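Local structure of probable N-acetyl-gamma-glutamyl-phosphate reductase, chloroplastic (Arabidopsis thaliana, 1XYG) at residues 85-90 and 107-112; 139-144 and 153-158; 143-148 and 333-338; 186-191 and 255-260; 193-198 and 326-331. The protein probably catalyses the NADPH-dependent reduction of N-acetyl-gamma-glutamyl phosphate to N-acetylglutamate semialdehyde, a step of arginine biosynthesis. All blocks are in the same frame, centred on the assembly; numbering follows the deposited sequence.

Contact 1 (85-90 and 107-112)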
# COMPACT_ATOMS: atom_id res chain seq x y z
N ALA A 85 -37.00 4.57 -11.47
CA ALA A 85 -36.51 3.76 -10.35
C ALA A 85 -35.48 4.58 -9.57
O ALA A 85 -34.88 5.52 -10.09
CB ALA A 85 -35.88 2.47 -10.86
N VAL A 86 -35.29 4.22 -8.31
CA VAL A 86 -34.36 4.94 -7.45
C VAL A 86 -33.41 4.05 -6.66
O VAL A 86 -33.78 2.96 -6.22
CB VAL A 86 -35.16 5.82 -6.44
CG1 VAL A 86 -34.29 6.17 -5.26
CG2 VAL A 86 -35.67 7.08 -7.12
N PHE A 87 -32.18 4.52 -6.52
CA PHE A 87 -31.15 3.83 -5.73
C PHE A 87 -30.92 4.76 -4.55
O PHE A 87 -30.65 5.95 -4.74
CB PHE A 87 -29.84 3.69 -6.51
CG PHE A 87 -29.82 2.55 -7.50
CD1 PHE A 87 -29.88 1.23 -7.05
CD2 PHE A 87 -29.70 2.80 -8.86
CE1 PHE A 87 -29.82 0.17 -7.96
CE2 PHE A 87 -29.65 1.74 -9.78
CZ PHE A 87 -29.71 0.42 -9.33
N CYS A 88 -31.04 4.25 -3.34
CA CYS A 88 -30.82 5.10 -2.18
C CYS A 88 -29.52 4.75 -1.46
O CYS A 88 -29.33 3.63 -0.99
CB CYS A 88 -31.99 4.99 -1.21
SG CYS A 88 -31.74 5.97 0.28
N CYS A 89 -28.62 5.73 -1.38
CA CYS A 89 -27.34 5.54 -0.71
C CYS A 89 -27.15 6.50 0.46
O CYS A 89 -26.05 6.99 0.67
CB CYS A 89 -26.19 5.72 -1.71
SG CYS A 89 -26.17 4.54 -3.10
N LEU A 90 -28.21 6.76 1.21
CA LEU A 90 -28.12 7.66 2.36
C LEU A 90 -27.69 6.86 3.60
O LEU A 90 -27.63 5.63 3.56
CB LEU A 90 -29.48 8.33 2.60
CG LEU A 90 -29.89 9.23 1.42
CD1 LEU A 90 -31.31 9.74 1.60
CD2 LEU A 90 -28.90 10.38 1.32
N LYS A 107 -39.84 2.09 -8.29
CA LYS A 107 -39.24 0.84 -7.86
C LYS A 107 -38.03 1.35 -7.06
O LYS A 107 -37.26 2.17 -7.56
CB LYS A 107 -38.79 -0.01 -9.05
CG LYS A 107 -39.93 -0.72 -9.77
CD LYS A 107 -40.65 -1.70 -8.86
CE LYS A 107 -41.76 -2.45 -9.58
NZ LYS A 107 -41.23 -3.27 -10.70
N ILE A 108 -37.87 0.86 -5.84
CA ILE A 108 -36.79 1.35 -4.99
C ILE A 108 -35.84 0.30 -4.43
O ILE A 108 -36.26 -0.74 -3.93
CB ILE A 108 -37.35 2.13 -3.78
CG1 ILE A 108 -38.30 3.24 -4.25
CG2 ILE A 108 -36.21 2.72 -2.96
CD1 ILE A 108 -39.14 3.83 -3.14
N VAL A 109 -34.54 0.59 -4.53
CA VAL A 109 -33.54 -0.29 -3.96
C VAL A 109 -32.75 0.55 -2.97
O VAL A 109 -31.99 1.45 -3.35
CB VAL A 109 -32.58 -0.87 -5.03
CG1 VAL A 109 -31.40 -1.57 -4.33
CG2 VAL A 109 -33.33 -1.91 -5.88
N ASP A 110 -32.97 0.28 -1.69
CA ASP A 110 -32.29 1.00 -0.64
C ASP A 110 -31.01 0.28 -0.25
O ASP A 110 -31.04 -0.88 0.15
CB ASP A 110 -33.19 1.14 0.60
CG ASP A 110 -32.48 1.82 1.76
OD1 ASP A 110 -31.66 2.72 1.51
OD2 ASP A 110 -32.75 1.47 2.93
N LEU A 111 -29.88 0.97 -0.38
CA LEU A 111 -28.60 0.37 -0.03
C LEU A 111 -28.27 0.51 1.45
O LEU A 111 -27.31 -0.11 1.93
CB LEU A 111 -27.46 0.97 -0.86
CG LEU A 111 -27.36 0.43 -2.29
CD1 LEU A 111 -28.31 1.20 -3.20
CD2 LEU A 111 -25.93 0.55 -2.77
N SER A 112 -29.06 1.30 2.17
CA SER A 112 -28.83 1.49 3.60
C SER A 112 -29.28 0.23 4.33
O SER A 112 -29.79 -0.71 3.71
CB SER A 112 -29.61 2.68 4.14
OG SER A 112 -30.90 2.27 4.58

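Contact 2 (139-144 and 153-158)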
# COMPACT_ATOMS: atom_id res chain seq x y z
N GLU A 139 -43.47 -4.95 3.52
CA GLU A 139 -43.55 -5.26 2.10
C GLU A 139 -42.15 -5.26 1.49
O GLU A 139 -41.98 -5.48 0.29
CB GLU A 139 -44.45 -4.26 1.38
CG GLU A 139 -43.88 -2.88 1.21
CD GLU A 139 -44.76 -2.04 0.30
OE1 GLU A 139 -45.84 -1.60 0.75
OE2 GLU A 139 -44.36 -1.85 -0.87
N VAL A 140 -41.14 -5.05 2.33
CA VAL A 140 -39.75 -5.03 1.89
C VAL A 140 -39.17 -6.42 1.69
O VAL A 140 -39.41 -7.32 2.50
CB VAL A 140 -38.85 -4.29 2.91
CG1 VAL A 140 -37.40 -4.32 2.44
CG2 VAL A 140 -39.34 -2.86 3.09
N VAL A 141 -38.40 -6.59 0.62
CA VAL A 141 -37.75 -7.86 0.32
C VAL A 141 -36.23 -7.71 0.42
O VAL A 141 -35.65 -6.77 -0.14
CB VAL A 141 -38.10 -8.36 -1.11
CG1 VAL A 141 -37.28 -9.61 -1.45
CG2 VAL A 141 -39.60 -8.66 -1.21
N TYR A 142 -35.59 -8.63 1.13
CA TYR A 142 -34.13 -8.62 1.31
C TYR A 142 -33.47 -8.93 -0.03
O TYR A 142 -33.71 -9.97 -0.64
CB TYR A 142 -33.73 -9.68 2.34
CG TYR A 142 -32.30 -9.60 2.82
CD1 TYR A 142 -31.82 -8.45 3.47
CD2 TYR A 142 -31.43 -10.68 2.66
CE1 TYR A 142 -30.51 -8.40 3.95
CE2 TYR A 142 -30.12 -10.63 3.14
CZ TYR A 142 -29.67 -9.49 3.78
OH TYR A 142 -28.38 -9.45 4.28
N GLY A 143 -32.61 -8.01 -0.48
CA GLY A 143 -31.96 -8.17 -1.78
C GLY A 143 -30.78 -9.11 -2.01
O GLY A 143 -29.89 -8.78 -2.79
N LEU A 144 -30.75 -10.27 -1.35
CA LEU A 144 -29.66 -11.21 -1.57
C LEU A 144 -30.10 -11.98 -2.82
O LEU A 144 -30.69 -13.07 -2.75
CB LEU A 144 -29.49 -12.15 -0.36
CG LEU A 144 -28.28 -13.10 -0.42
CD1 LEU A 144 -27.01 -12.31 -0.70
CD2 LEU A 144 -28.15 -13.86 0.90
N LYS A 153 -37.94 -10.02 -7.74
CA LYS A 153 -38.53 -9.64 -9.03
C LYS A 153 -39.87 -8.91 -8.90
O LYS A 153 -40.16 -8.01 -9.69
CB LYS A 153 -38.75 -10.88 -9.90
CG LYS A 153 -37.50 -11.59 -10.37
CD LYS A 153 -37.89 -12.84 -11.14
CE LYS A 153 -36.69 -13.46 -11.83
NZ LYS A 153 -37.02 -14.79 -12.40
N LYS A 154 -40.68 -9.31 -7.93
CA LYS A 154 -41.99 -8.69 -7.76
C LYS A 154 -42.10 -7.71 -6.60
O LYS A 154 -43.21 -7.37 -6.17
CB LYS A 154 -43.06 -9.78 -7.64
CG LYS A 154 -42.73 -10.85 -6.61
CD LYS A 154 -43.74 -11.99 -6.66
CE LYS A 154 -43.38 -13.09 -5.68
NZ LYS A 154 -44.38 -14.20 -5.68
N ALA A 155 -40.96 -7.25 -6.09
CA ALA A 155 -40.97 -6.30 -4.98
C ALA A 155 -40.86 -4.88 -5.51
O ALA A 155 -40.31 -4.65 -6.59
CB ALA A 155 -39.82 -6.58 -4.03
N ARG A 156 -41.40 -3.92 -4.76
CA ARG A 156 -41.34 -2.52 -5.16
C ARG A 156 -40.18 -1.88 -4.40
O ARG A 156 -39.44 -1.05 -4.94
CB ARG A 156 -42.64 -1.79 -4.80
CG ARG A 156 -42.67 -0.33 -5.27
CD ARG A 156 -43.96 0.38 -4.90
NE ARG A 156 -43.97 0.86 -3.52
CZ ARG A 156 -43.32 1.94 -3.10
NH1 ARG A 156 -42.61 2.67 -3.96
NH2 ARG A 156 -43.39 2.31 -1.83
N LEU A 157 -40.03 -2.28 -3.15
CA LEU A 157 -38.97 -1.76 -2.29
C LEU A 157 -38.07 -2.91 -1.83
O LEU A 157 -38.52 -3.85 -1.16
CB LEU A 157 -39.57 -1.06 -1.07
CG LEU A 157 -38.55 -0.54 -0.03
CD1 LEU A 157 -37.68 0.56 -0.65
CD2 LEU A 157 -39.29 -0.02 1.19
N VAL A 158 -36.80 -2.83 -2.21
CA VAL A 158 -35.85 -3.86 -1.84
C VAL A 158 -34.76 -3.30 -0.94
O VAL A 158 -34.21 -2.23 -1.20
CB VAL A 158 -35.19 -4.50 -3.09
CG1 VAL A 158 -34.00 -5.38 -2.67
CG2 VAL A 158 -36.22 -5.36 -3.82
O HOH W 1 -46.24 0.99 -0.92
O HOH W 2 -42.22 -3.87 -1.93
O HOH W 3 -46.23 -1.06 -2.63

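Contact 3 (143-148 and 333-338)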
# COMPACT_ATOMS: atom_id res chain seq x y z
N GLY A 143 -32.61 -8.01 -0.48
CA GLY A 143 -31.96 -8.17 -1.78
C GLY A 143 -30.78 -9.11 -2.01
O GLY A 143 -29.89 -8.78 -2.79
N LEU A 144 -30.75 -10.27 -1.35
CA LEU A 144 -29.66 -11.21 -1.57
C LEU A 144 -30.10 -11.98 -2.82
O LEU A 144 -30.69 -13.07 -2.75
CB LEU A 144 -29.49 -12.15 -0.36
CG LEU A 144 -28.28 -13.10 -0.42
CD1 LEU A 144 -27.01 -12.31 -0.70
CD2 LEU A 144 -28.15 -13.86 0.90
N THR A 145 -29.82 -11.38 -3.97
CA THR A 145 -30.23 -11.90 -5.28
C THR A 145 -30.28 -13.41 -5.53
O THR A 145 -31.36 -13.93 -5.84
CB THR A 145 -29.41 -11.23 -6.40
OG1 THR A 145 -29.15 -9.86 -6.05
CG2 THR A 145 -30.23 -11.24 -7.70
N GLU A 146 -29.16 -14.11 -5.41
CA GLU A 146 -29.15 -15.54 -5.67
C GLU A 146 -30.06 -16.37 -4.77
O GLU A 146 -30.44 -17.48 -5.12
CB GLU A 146 -27.73 -16.10 -5.60
CG GLU A 146 -26.79 -15.62 -6.70
CD GLU A 146 -26.39 -14.16 -6.55
OE1 GLU A 146 -26.53 -13.59 -5.44
OE2 GLU A 146 -25.91 -13.58 -7.55
N ILE A 147 -30.41 -15.84 -3.61
CA ILE A 147 -31.27 -16.56 -2.67
C ILE A 147 -32.76 -16.18 -2.77
O ILE A 147 -33.63 -17.05 -2.78
CB ILE A 147 -30.81 -16.32 -1.21
CG1 ILE A 147 -29.32 -16.65 -1.05
CG2 ILE A 147 -31.63 -17.17 -0.26
CD1 ILE A 147 -28.96 -18.10 -1.19
N LEU A 148 -33.05 -14.88 -2.85
CA LEU A 148 -34.45 -14.43 -2.91
C LEU A 148 -34.87 -13.85 -4.26
O LEU A 148 -35.80 -13.05 -4.34
CB LEU A 148 -34.70 -13.40 -1.80
CG LEU A 148 -34.45 -13.89 -0.36
CD1 LEU A 148 -34.57 -12.75 0.63
CD2 LEU A 148 -35.46 -14.98 -0.03
N SER A 333 -23.23 -1.71 -4.33
CA SER A 333 -23.82 -1.20 -5.55
C SER A 333 -24.01 -2.20 -6.68
O SER A 333 -24.96 -2.08 -7.46
CB SER A 333 -23.00 -0.00 -6.03
OG SER A 333 -23.01 1.02 -5.05
N GLY A 334 -23.12 -3.19 -6.77
CA GLY A 334 -23.26 -4.20 -7.81
C GLY A 334 -24.51 -5.03 -7.58
O GLY A 334 -25.30 -5.27 -8.49
N GLN A 335 -24.71 -5.47 -6.34
CA GLN A 335 -25.88 -6.26 -6.02
C GLN A 335 -27.14 -5.41 -6.15
O GLN A 335 -28.19 -5.90 -6.57
CB GLN A 335 -25.77 -6.82 -4.59
CG GLN A 335 -26.96 -7.68 -4.18
CD GLN A 335 -26.56 -8.78 -3.22
OE1 GLN A 335 -26.67 -9.97 -3.54
NE2 GLN A 335 -26.08 -8.40 -2.04
N ALA A 336 -27.04 -4.13 -5.79
CA ALA A 336 -28.17 -3.22 -5.88
C ALA A 336 -28.67 -3.18 -7.33
O ALA A 336 -29.87 -3.26 -7.59
CB ALA A 336 -27.75 -1.82 -5.43
N LEU A 337 -27.73 -3.06 -8.27
CA LEU A 337 -28.07 -3.01 -9.68
C LEU A 337 -28.59 -4.38 -10.12
O LEU A 337 -29.52 -4.46 -10.93
CB LEU A 337 -26.85 -2.62 -10.51
CG LEU A 337 -27.07 -2.56 -12.03
CD1 LEU A 337 -28.22 -1.62 -12.36
CD2 LEU A 337 -25.79 -2.10 -12.71
N GLN A 338 -27.99 -5.43 -9.60
CA GLN A 338 -28.40 -6.79 -9.93
C GLN A 338 -29.88 -6.94 -9.59
O GLN A 338 -30.64 -7.55 -10.34
CB GLN A 338 -27.59 -7.82 -9.12
CG GLN A 338 -27.67 -9.25 -9.66
CD GLN A 338 -26.80 -10.22 -8.87
OE1 GLN A 338 -25.79 -9.83 -8.29
NE2 GLN A 338 -27.18 -11.50 -8.88

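Contact 4 (186-191 and 255-260)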
# COMPACT_ATOMS: atom_id res chain seq x y z
N ILE A 186 -20.96 -21.18 14.99
CA ILE A 186 -20.55 -20.73 13.66
C ILE A 186 -19.71 -19.49 13.97
O ILE A 186 -20.24 -18.49 14.48
CB ILE A 186 -21.76 -20.32 12.82
CG1 ILE A 186 -22.58 -21.56 12.48
CG2 ILE A 186 -21.29 -19.58 11.58
CD1 ILE A 186 -23.89 -21.27 11.75
N ILE A 187 -18.41 -19.56 13.72
CA ILE A 187 -17.54 -18.44 14.00
C ILE A 187 -17.06 -17.82 12.70
O ILE A 187 -16.54 -18.51 11.82
CB ILE A 187 -16.33 -18.89 14.86
CG1 ILE A 187 -16.84 -19.39 16.21
CG2 ILE A 187 -15.36 -17.73 15.05
CD1 ILE A 187 -15.76 -19.88 17.13
N ILE A 188 -17.25 -16.51 12.58
CA ILE A 188 -16.88 -15.79 11.38
C ILE A 188 -15.81 -14.73 11.63
O ILE A 188 -16.03 -13.77 12.38
CB ILE A 188 -18.11 -15.10 10.76
CG1 ILE A 188 -19.26 -16.11 10.64
CG2 ILE A 188 -17.77 -14.51 9.40
CD1 ILE A 188 -20.64 -15.47 10.62
N ASP A 189 -14.65 -14.91 11.01
CA ASP A 189 -13.56 -13.94 11.12
C ASP A 189 -13.47 -13.26 9.76
O ASP A 189 -12.91 -13.83 8.81
CB ASP A 189 -12.24 -14.63 11.48
CG ASP A 189 -11.14 -13.63 11.78
OD1 ASP A 189 -10.77 -12.87 10.86
OD2 ASP A 189 -10.65 -13.60 12.94
N ALA A 190 -14.01 -12.05 9.66
CA ALA A 190 -14.05 -11.32 8.40
C ALA A 190 -13.05 -10.16 8.27
O ALA A 190 -12.61 -9.55 9.25
CB ALA A 190 -15.47 -10.81 8.14
N LYS A 191 -12.72 -9.86 7.02
CA LYS A 191 -11.77 -8.82 6.69
C LYS A 191 -12.34 -7.95 5.58
O LYS A 191 -13.01 -8.44 4.67
CB LYS A 191 -10.46 -9.44 6.21
CG LYS A 191 -9.79 -10.40 7.19
CD LYS A 191 -10.47 -11.77 7.25
CE LYS A 191 -9.63 -12.72 8.11
NZ LYS A 191 -10.17 -14.10 8.20
N MET A 255 -13.08 -8.06 0.29
CA MET A 255 -13.65 -8.58 1.52
C MET A 255 -13.60 -10.09 1.53
O MET A 255 -13.83 -10.75 0.52
CB MET A 255 -15.10 -8.11 1.66
CG MET A 255 -15.81 -8.64 2.89
SD MET A 255 -17.47 -7.96 3.02
CE MET A 255 -17.10 -6.34 3.76
N GLN A 256 -13.28 -10.63 2.70
CA GLN A 256 -13.23 -12.07 2.88
C GLN A 256 -13.78 -12.46 4.23
O GLN A 256 -13.51 -11.82 5.24
CB GLN A 256 -11.80 -12.62 2.79
CG GLN A 256 -11.72 -14.11 3.16
CD GLN A 256 -10.34 -14.72 2.95
OE1 GLN A 256 -9.61 -14.34 2.03
NE2 GLN A 256 -9.99 -15.68 3.80
N SER A 257 -14.57 -13.51 4.24
CA SER A 257 -15.08 -14.04 5.49
C SER A 257 -14.49 -15.44 5.55
O SER A 257 -14.61 -16.21 4.60
CB SER A 257 -16.61 -14.14 5.51
OG SER A 257 -17.19 -12.89 5.83
N THR A 258 -13.81 -15.74 6.65
CA THR A 258 -13.27 -17.07 6.86
C THR A 258 -14.27 -17.62 7.88
O THR A 258 -14.32 -17.17 9.02
CB THR A 258 -11.86 -17.02 7.46
OG1 THR A 258 -11.01 -16.24 6.61
CG2 THR A 258 -11.30 -18.43 7.59
N ILE A 259 -15.06 -18.59 7.44
CA ILE A 259 -16.12 -19.17 8.26
C ILE A 259 -15.80 -20.54 8.84
O ILE A 259 -15.55 -21.49 8.11
CB ILE A 259 -17.40 -19.25 7.43
CG1 ILE A 259 -17.68 -17.88 6.82
CG2 ILE A 259 -18.56 -19.74 8.29
CD1 ILE A 259 -18.79 -17.88 5.81
N TYR A 260 -15.85 -20.63 10.16
CA TYR A 260 -15.56 -21.88 10.85
C TYR A 260 -16.85 -22.52 11.34
O TYR A 260 -17.48 -22.02 12.27
CB TYR A 260 -14.62 -21.60 12.01
CG TYR A 260 -13.34 -20.92 11.57
CD1 TYR A 260 -12.28 -21.66 11.06
CD2 TYR A 260 -13.20 -19.54 11.67
CE1 TYR A 260 -11.08 -21.02 10.66
CE2 TYR A 260 -12.02 -18.89 11.27
CZ TYR A 260 -10.97 -19.64 10.77
OH TYR A 260 -9.81 -19.01 10.38

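Contact 5 (193-198 and 326-331)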
# COMPACT_ATOMS: atom_id res chain seq x y z
N GLY A 193 -11.66 -4.14 3.08
CA GLY A 193 -10.86 -3.01 2.68
C GLY A 193 -11.49 -1.79 3.35
O GLY A 193 -12.68 -1.80 3.67
N VAL A 194 -10.71 -0.74 3.55
CA VAL A 194 -11.20 0.45 4.22
C VAL A 194 -12.25 1.27 3.46
O VAL A 194 -12.89 2.16 4.04
CB VAL A 194 -10.01 1.35 4.63
CG1 VAL A 194 -9.31 1.87 3.40
CG2 VAL A 194 -10.48 2.49 5.53
N SER A 195 -12.47 0.96 2.18
CA SER A 195 -13.47 1.70 1.40
C SER A 195 -14.86 1.52 2.02
O SER A 195 -15.74 2.35 1.85
CB SER A 195 -13.48 1.24 -0.06
OG SER A 195 -13.90 -0.11 -0.18
N GLY A 196 -15.03 0.42 2.76
CA GLY A 196 -16.30 0.14 3.39
C GLY A 196 -16.61 1.13 4.50
O GLY A 196 -17.76 1.24 4.93
N ALA A 197 -15.59 1.85 4.96
CA ALA A 197 -15.77 2.84 6.02
C ALA A 197 -16.33 4.15 5.49
O ALA A 197 -16.66 5.04 6.26
CB ALA A 197 -14.46 3.09 6.73
N GLY A 198 -16.41 4.26 4.17
CA GLY A 198 -16.94 5.48 3.57
C GLY A 198 -15.92 6.57 3.34
O GLY A 198 -14.75 6.43 3.69
N ASP A 326 -15.90 -8.07 -3.81
CA ASP A 326 -15.40 -6.70 -3.82
C ASP A 326 -16.51 -6.07 -2.96
O ASP A 326 -17.68 -6.08 -3.36
CB ASP A 326 -15.43 -6.12 -5.24
CG ASP A 326 -15.11 -4.62 -5.26
OD1 ASP A 326 -15.54 -3.91 -4.33
OD2 ASP A 326 -14.45 -4.16 -6.22
N ASN A 327 -16.16 -5.57 -1.78
CA ASN A 327 -17.16 -5.01 -0.87
C ASN A 327 -18.03 -3.90 -1.46
O ASN A 327 -19.17 -3.73 -1.05
CB ASN A 327 -16.49 -4.49 0.41
CG ASN A 327 -15.55 -3.34 0.15
OD1 ASN A 327 -14.50 -3.52 -0.48
ND2 ASN A 327 -15.93 -2.14 0.60
N LEU A 328 -17.49 -3.17 -2.43
CA LEU A 328 -18.24 -2.08 -3.06
C LEU A 328 -19.17 -2.54 -4.20
O LEU A 328 -20.12 -1.83 -4.54
CB LEU A 328 -17.27 -1.02 -3.61
CG LEU A 328 -16.51 -0.18 -2.57
CD1 LEU A 328 -15.54 0.78 -3.25
CD2 LEU A 328 -17.53 0.58 -1.73
N VAL A 329 -18.90 -3.70 -4.78
CA VAL A 329 -19.71 -4.17 -5.89
C VAL A 329 -20.74 -5.21 -5.45
O VAL A 329 -21.88 -4.86 -5.15
CB VAL A 329 -18.82 -4.74 -7.04
CG1 VAL A 329 -19.63 -4.85 -8.34
CG2 VAL A 329 -17.64 -3.82 -7.27
N LYS A 330 -20.36 -6.48 -5.40
CA LYS A 330 -21.32 -7.49 -4.97
C LYS A 330 -21.70 -7.24 -3.51
O LYS A 330 -22.75 -7.68 -3.04
CB LYS A 330 -20.74 -8.90 -5.13
CG LYS A 330 -21.68 -10.02 -4.69
CD LYS A 330 -23.02 -9.98 -5.42
CE LYS A 330 -23.91 -11.16 -5.02
NZ LYS A 330 -25.27 -11.14 -5.66
N GLY A 331 -20.85 -6.50 -2.80
CA GLY A 331 -21.11 -6.18 -1.41
C GLY A 331 -22.00 -4.95 -1.26
O GLY A 331 -22.45 -4.64 -0.16

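Contact 1 (85-90 and 107-112)
F87 and V109 lie side by side on the parallel strands 85-88 and 107-110, which helix 95-100 joins in a beta-alpha-beta crossover of the Rossmann-type NAD-binding domain. Both side chains point the same way, and CD1 of the F87 ring is 4.0 Å from V109 CB. L111, just past its strand, slants across to this ring, its CD1 lying 4.2 Å from F87 CD1 and also touching C89 SG. Helix 329-343 covers this face, with L340 on F87 and M343 on V109. C88 and D110 project from the other face. The SG of C88 is anti to the backbone N (chi1 178°), which places it 3.5 Å from D110 OD1. That oxygen accepts from S112 N, arriving from above the carboxylate plane, to form an Asx turn, while D110 OD2 takes the S112 hydroxyl on its syn side, OG to OD2 being 2.6 Å. An alanine in place of this aspartate would probably leave S112 N and OG without their carboxylate oxygens and the turn less firmly set. Backbone bonds alternate between the strands and finish with L111 N to C88 O, 2.8 Å; the same oxygen also touches L111 CB at 3.3 Å.

Contact 2 (139-144 and 153-158)
V140 and L157 press together where strands 141-142 and 157-159 meet in parallel: the V140 CG2 methyl is only 3.4 Å from L157 CD2, closer than ordinary van der Waals contact. Alongside, V141 CG2 rests on A155 CB at 3.5 Å, and V141 N donates to L157 O at 3.3 Å. V158 CG1 packs between V141 O and the CA of G143, 3.6 Å away from the latter, so that a CB on G143 would collide with it. At the solvent end, E139 and R156 form a long salt bridge, OE2 to NE 3.8 Å, with carboxylate and guanidinium planes nearly perpendicular. Water fills in between them: one molecule lies in the guanidinium plane and joins R156 NE to E139 OE2, a second links R156 NH2 to E139 OE1, and a third ties R156 N to both E139 O and OE2. The bend in the arginine at chi3 (81°) turns its guanidinium out of line with the extended chain before it, and NH1 bonds to L106 O. Helix 145-153 connects the two strands as a beta-alpha-beta unit and sets I152 against V141 and V158. Helix 329-343 meets V158 through N339 and M343, and strand 107-110 lies along the other edge of strand 157-159.

Contact 3 (143-148 and 333-338)
Q338 and E146 meet in a direct hydrogen bond between segments 143-148 and 333-338. Q338 NE2 donates to E146 OE2 at 2.8 Å along a nearly straight path (170°). The acceptor lies in the amide plane, but the amide comes in from above the carboxylate plane, the two flat groups being 71° apart. The same NE2 also bonds to E348 OE2. N339, next along the helix, bonds to T145 OG1 and G143 O, and Q335 NE2 to T166 OG1.

Charge enters through K330, whose NZ forms a salt bridge with E146 OE1 and bonds to the amide oxygens of Q335 and Q338. The buried ammonium group is thus gripped by three oxygens from both sides of the contact, and the adjoining helix N-terminus may further favour the negative charge on E146.

Van der Waals contact supplies the rest. T145 crosses Q338 obliquely, with CG2 lying 3.3 Å from Q338 NE2. Q335 slides past T145 in the opposite direction and brings its CD within 3.4 Å of G143 O. The CD1 methyl of L144 touches Q335 OE1 at 3.7 Å.

The contact thus joins the first turn of a helix in the Rossmann-type NAD-binding domain to the long helix near the C-terminus, through buried amides and a carboxylate gathered round a lysine. L144 occupies the N-cap of helix 145-153, at the centre of an inverse gamma turn, and packs against T166, Q169 and L170 of helix 163-177. Helix 269-280 meets E146 through Y280, and helix 27-37 lies against S333 and L337 on helix 329-343.

Contact 4 (186-191 and 255-260)
I186 opens the pairing with its CG2 methyl 4.3 Å from I259 CG2, where strands 187-193 and 255-262 run antiparallel. I187 forms a hydrogen-bonded pair with Y260, whose ring edge lies near I187 O, CD2 being 3.5 Å away. I188 CG2 packs on I259 CG1 at 4.2 Å. D189 faces T258, and its O is held by two donors from opposite faces of the carbonyl plane, T258 N and K191 NZ. A190 CB touches S257 OG at 3.6 Å. K191 pairs with Q256; a bend at chi2 (77°) folds its chain back along the strands, so that NZ reaches T258 OG1 at 2.8 Å and D189 OD1 in a salt bridge at 3.0 Å. NZ also meets D189 OD2 of the second subunit, whose Y260 hydroxyl bonds to D189 OD2 here. A methionine in place of this lysine would probably leave these buried carboxylates without their positive mate and T258 OG1 with one donor fewer. The contact lies inside the mixed sheet of the dimerisation domain, between strands 243-249 and 318-325. Helix 163-177, whose C163 is the probable active-site residue and touches M255, covers the A190 and S257 face, while the D189 and K191 face meets the second subunit.

Contact 5 (193-198 and 326-331)
S195 and N327 join a 3-10 turn, 194-197, to the Asp-capped type I turn that leads into helix 329-343. The tight part centres on this polar pair, closed over by a leucine. N327 ND2 donates to S195 OG at 3.0 Å, with the hydroxyl oxygen lying in the amide plane and an angle of 164° at the hydrogen. S195 OG is also bonded to I252 O, and N327 OD1 takes G254 N, so both ends of the amide are held and its rotation is fixed. Each of the two side chains has its first bond directed between the backbone N and the carbonyl carbon (chi1 65° in both), which aims them at each other. L328 closes over the serine, with CG 3.5 Å from S195 OG and CD1 3.8 Å from S195 CB. S208 of the third subunit packs on S195, and P359 of the fourth on L328.

The looser part lies at G196, exposed to solvent. G196 N stands 3.5 Å from N327 ND2, but both are donors and make no bond; a CB could be accommodated here.

N327 lies about 4 Å, side chain to side chain, from C163, the probable active-site residue, so the contact probably borders the active site. The turn into helix 329-343 is set by D326: its OD1 receives L328 N at 2.8 Å and V329 N weakly, and its OD2 is bonded to R253 and G302. D326 O accepts V329 N, closing the type I turn, and G331 N, in a wider pi-type turn, from opposite faces of its plane; a CB on G331 would come within 2.4 Å of N327 O.

Contacts 1 and 2 continue one parallel sheet: strands 107-110 and 157-159 are neighbours, and I108 bonds through its backbone to R156 and V158. Contact 1 is buried, largely apolar and backbone-bonded, whereas contact 2, toward the sheet's edge within the chain, admits water. Contact 3, a buried cluster of amides, carboxylate and lysine, shares G143 and L144 with contact 2, and its A336 packs on F87, V109 and L111 of contact 1. Contacts 3 and 5 both use helix 329-343; K330 of contact 5 reaches E146 and the glutamine amides of contact 3. Contact 5 is a mostly buried polar pair with one exposed glycine. Contact 4, in the second domain, is wholly buried, and its charges reach a partner subunit; its M255 meets N327 of contact 5.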